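ABC transporter substrate-binding protein (Pseudomonas aeruginosa, PDB 6R6K) binds ferrous iron and probably delivers it, as a periplasmic substrate-binding protein, to an ABC transporter. Local coordinates at residues Phe171-Ile176 with Val222-Ile227. Residues are numbered along the deposited sequence; the frame is centred on the assembly and turned at random.
Sequences FRVATI and VIFSEI. With EDO (1,2-ethanediol), chain Y.
The Phe224 ring meets Val173 obliquely, with CE2 3.9 Å from Val173 CG1 and CG2 only slightly farther, so one corner of the ring rests against both methyls of the valine. With CG beside the backbone N (chi1 -64°), the ring leans back toward the start of its strand and reaches Val173 rather than its bridge partner Thr175. A second flat group that meets a partner, the Glu226 carboxylate, takes a hydrogen bond on OE2 from O2 of a 1,2-ethanediol at 2.9 Å, a molecule probably from the crystallisation liquor; a sodium ion also lies close to this side chain.

Bridges pairing Ala174 with Ile223, Thr175 with Phe224 and Ile176 with Ser225 establish a parallel ladder. Four bonds alternate along it, from Ala174 N to Val222 O (3.3 Å) through to Glu226 N to Ile176 O (3.0 Å), all with N-H...O angles of 151-160°. On the sheet face carrying Ala174, Ile223 and Ile176, Ala174 CB packs 3.7 Å from Ile223 CG1. At the end of strand 222-225, Ser225 OG donates to Ile227 O at 2.7 Å, just past the strand.

These are the two central strands of a four-stranded parallel sheet with order 2-1-3-4, as in a Rossmann-like lobe of a substrate-binding protein. Strand 190-195 flanks 172-176, strand 244-247 flanks 222-225, and helix 260-278 packs against Phe224 through Val272 and Ala275.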
ATOM      1  N   PHE A 171      -4.569  -5.209 -21.684  1.00 76.61           N
ATOM      2  CA  PHE A 171      -4.498  -4.225 -20.616  1.00 71.63           C
ATOM      3  C   PHE A 171      -5.872  -3.765 -20.126  1.00 71.21           C
ATOM      4  O   PHE A 171      -5.954  -3.010 -19.156  1.00 68.08           O
ATOM      5  CB  PHE A 171      -3.610  -3.061 -21.047  1.00 74.31           C
ATOM      6  CG  PHE A 171      -2.156  -3.456 -21.144  1.00 75.90           C
ATOM      7  CD1 PHE A 171      -1.652  -4.036 -22.302  1.00 82.62           C
ATOM      8  CD2 PHE A 171      -1.285  -3.231 -20.085  1.00 75.31           C
ATOM      9  CE1 PHE A 171      -0.304  -4.395 -22.396  1.00 84.11           C
ATOM     10  CE2 PHE A 171       0.061  -3.589 -20.178  1.00 78.76           C
ATOM     11  CZ  PHE A 171       0.545  -4.164 -21.335  1.00 80.41           C
ATOM     12  N   ARG A 172      -6.953  -4.224 -20.785  1.00 68.76           N
ATOM     13  CA  ARG A 172      -8.322  -3.954 -20.343  1.00 67.49           C
ATOM     14  C   ARG A 172      -8.638  -5.000 -19.240  1.00 67.05           C
ATOM     15  O   ARG A 172      -8.744  -6.201 -19.519  1.00 68.26           O
ATOM     16  CB  ARG A 172      -9.339  -4.041 -21.503  1.00 70.35           C
ATOM     17  CG  ARG A 172      -9.229  -2.930 -22.559  1.00 73.53           C
ATOM     18  CD  ARG A 172     -10.343  -3.000 -23.610  1.00 81.95           C
ATOM     19  NE  ARG A 172     -11.646  -2.557 -23.087  1.00 91.82           N
ATOM     20  CZ  ARG A 172     -12.644  -3.369 -22.730  1.00102.33           C
ATOM     21  NH1 ARG A 172     -12.521  -4.686 -22.858  1.00 78.88           N
ATOM     22  NH2 ARG A 172     -13.773  -2.866 -22.243  1.00 89.73           N
ATOM     23  N   VAL A 173      -8.674  -4.539 -17.980  1.00 57.79           N
ATOM     24  CA  VAL A 173      -8.941  -5.357 -16.795  1.00 54.16           C
ATOM     25  C   VAL A 173     -10.113  -4.755 -16.019  1.00 56.55           C
ATOM     26  O   VAL A 173     -10.623  -3.707 -16.402  1.00 58.16           O
ATOM     27  CB  VAL A 173      -7.685  -5.560 -15.877  1.00 54.29           C
ATOM     28  CG1 VAL A 173      -6.566  -6.299 -16.600  1.00 54.71           C
ATOM     29  CG2 VAL A 173      -7.186  -4.243 -15.252  1.00 52.53           C
ATOM     30  N   ALA A 174     -10.516  -5.397 -14.922  1.00 49.45           N
ATOM     31  CA  ALA A 174     -11.551  -4.906 -14.019  1.00 48.35           C
ATOM     32  C   ALA A 174     -11.066  -5.191 -12.593  1.00 48.50           C
ATOM     33  O   ALA A 174     -10.075  -5.923 -12.414  1.00 44.20           O
ATOM     34  CB  ALA A 174     -12.884  -5.607 -14.295  1.00 51.27           C
ATOM     35  N   THR A 175     -11.713  -4.572 -11.587  1.00 45.73           N
ATOM     36  CA  THR A 175     -11.335  -4.792 -10.188  1.00 42.16           C
ATOM     37  C   THR A 175     -12.521  -5.022  -9.262  1.00 44.20           C
ATOM     38  O   THR A 175     -13.634  -4.585  -9.546  1.00 46.28           O
ATOM     39  CB  THR A 175     -10.494  -3.623  -9.607  1.00 42.61           C
ATOM     40  OG1 THR A 175     -11.340  -2.501  -9.333  1.00 42.64           O
ATOM     41  CG2 THR A 175      -9.310  -3.237 -10.463  1.00 40.77           C
ATOM     42  N   ILE A 176     -12.244  -5.641  -8.113  1.00 36.49           N
ATOM     43  CA  ILE A 176     -13.181  -5.755  -7.005  1.00 34.79           C
ATOM     44  C   ILE A 176     -12.494  -4.830  -6.011  1.00 36.32           C
ATOM     45  O   ILE A 176     -11.387  -5.129  -5.554  1.00 34.16           O
ATOM     46  CB  ILE A 176     -13.424  -7.218  -6.494  1.00 36.55           C
ATOM     47  CG1 ILE A 176     -14.119  -8.065  -7.593  1.00 38.75           C
ATOM     48  CG2 ILE A 176     -14.282  -7.207  -5.227  1.00 36.27           C
ATOM     49  CD1 ILE A 176     -14.281  -9.588  -7.317  1.00 30.79           C
ATOM     50  N   VAL A 222      -9.402 -10.738 -16.990  1.00 57.25           N
ATOM     51  CA  VAL A 222      -8.569 -10.584 -15.788  1.00 52.64           C
ATOM     52  C   VAL A 222      -9.212  -9.622 -14.799  1.00 51.79           C
ATOM     53  O   VAL A 222      -9.648  -8.537 -15.186  1.00 52.60           O
ATOM     54  CB  VAL A 222      -7.096 -10.209 -16.141  1.00 56.54           C
ATOM     55  CG1 VAL A 222      -6.299  -9.749 -14.918  1.00 52.07           C
ATOM     56  CG2 VAL A 222      -6.398 -11.380 -16.826  1.00 58.51           C
ATOM     57  N   ILE A 223      -9.278 -10.028 -13.524  1.00 45.12           N
ATOM     58  CA  ILE A 223      -9.830  -9.230 -12.432  1.00 43.06           C
ATOM     59  C   ILE A 223      -8.871  -9.211 -11.264  1.00 44.44           C
ATOM     60  O   ILE A 223      -8.427 -10.265 -10.817  1.00 44.08           O
ATOM     61  CB  ILE A 223     -11.294  -9.672 -12.057  1.00 47.02           C
ATOM     62  CG1 ILE A 223     -12.328  -8.987 -12.957  1.00 50.99           C
ATOM     63  CG2 ILE A 223     -11.666  -9.406 -10.605  1.00 43.05           C
ATOM     64  CD1 ILE A 223     -12.689  -9.729 -14.047  1.00 59.17           C
ATOM     65  N   PHE A 224      -8.521  -8.003 -10.794  1.00 38.77           N
ATOM     66  CA  PHE A 224      -7.697  -7.840  -9.603  1.00 34.96           C
ATOM     67  C   PHE A 224      -8.637  -7.598  -8.448  1.00 37.68           C
ATOM     68  O   PHE A 224      -9.427  -6.649  -8.467  1.00 37.37           O
ATOM     69  CB  PHE A 224      -6.628  -6.738  -9.751  1.00 34.92           C
ATOM     70  CG  PHE A 224      -5.615  -7.072 -10.822  1.00 36.01           C
ATOM     71  CD1 PHE A 224      -4.557  -7.943 -10.558  1.00 36.82           C
ATOM     72  CD2 PHE A 224      -5.743  -6.543 -12.105  1.00 38.15           C
ATOM     73  CE1 PHE A 224      -3.646  -8.273 -11.557  1.00 39.25           C
ATOM     74  CE2 PHE A 224      -4.837  -6.874 -13.104  1.00 42.37           C
ATOM     75  CZ  PHE A 224      -3.802  -7.747 -12.832  1.00 40.22           C
ATOM     76  N   SER A 225      -8.580  -8.481  -7.459  1.00 33.00           N
ATOM     77  CA  SER A 225      -9.465  -8.420  -6.313  1.00 32.75           C
ATOM     78  C   SER A 225      -8.792  -7.988  -5.010  1.00 35.56           C
ATOM     79  O   SER A 225      -7.777  -8.538  -4.569  1.00 34.00           O
ATOM     80  CB  SER A 225     -10.197  -9.756  -6.142  1.00 35.21           C
ATOM     81  OG  SER A 225     -11.121  -9.734  -5.068  1.00 39.82           O
ATOM     82  N   GLU A 226      -9.437  -7.017  -4.372  1.00 35.23           N
ATOM     83  CA  GLU A 226      -9.092  -6.442  -3.062  1.00 34.18           C
ATOM     84  C   GLU A 226      -9.393  -7.554  -2.012  1.00 35.59           C
ATOM     85  O   GLU A 226      -8.706  -7.692  -1.003  1.00 34.69           O
ATOM     86  CB  GLU A 226     -10.015  -5.222  -2.864  1.00 35.89           C
ATOM     87  CG  GLU A 226      -9.923  -4.441  -1.580  1.00 47.88           C
ATOM     88  CD  GLU A 226     -10.819  -3.227  -1.643  1.00 59.79           C
ATOM     89  OE1 GLU A 226     -11.899  -3.262  -1.022  1.00 53.57           O
ATOM     90  OE2 GLU A 226     -10.456  -2.250  -2.334  1.00 61.50           O
ATOM     91  N   ILE A 227     -10.415  -8.346  -2.284  1.00 32.28           N
ATOM     92  CA  ILE A 227     -10.831  -9.431  -1.427  1.00 30.51           C
ATOM     93  C   ILE A 227     -10.098 -10.691  -1.835  1.00 35.89           C
ATOM     94  O   ILE A 227     -10.246 -11.187  -2.953  1.00 36.52           O
ATOM     95  CB  ILE A 227     -12.367  -9.589  -1.472  1.00 33.72           C
ATOM     96  CG1 ILE A 227     -13.073  -8.290  -0.975  1.00 32.86           C
ATOM     97  CG2 ILE A 227     -12.798 -10.875  -0.720  1.00 31.08           C
ATOM     98  CD1 ILE A 227     -14.635  -8.395  -0.991  1.00 49.36           C
TER
HETATM   99  C1  EDO Y 423     -13.210   1.408  -0.543  1.00 65.85           C
HETATM  100  O1  EDO Y 423     -14.398   1.866   0.113  1.00 64.86           O
HETATM  101  C2  EDO Y 423     -13.422  -0.001  -1.194  1.00 62.50           C
HETATM  102  O2  EDO Y 423     -12.491  -0.178  -2.254  1.00 59.65           O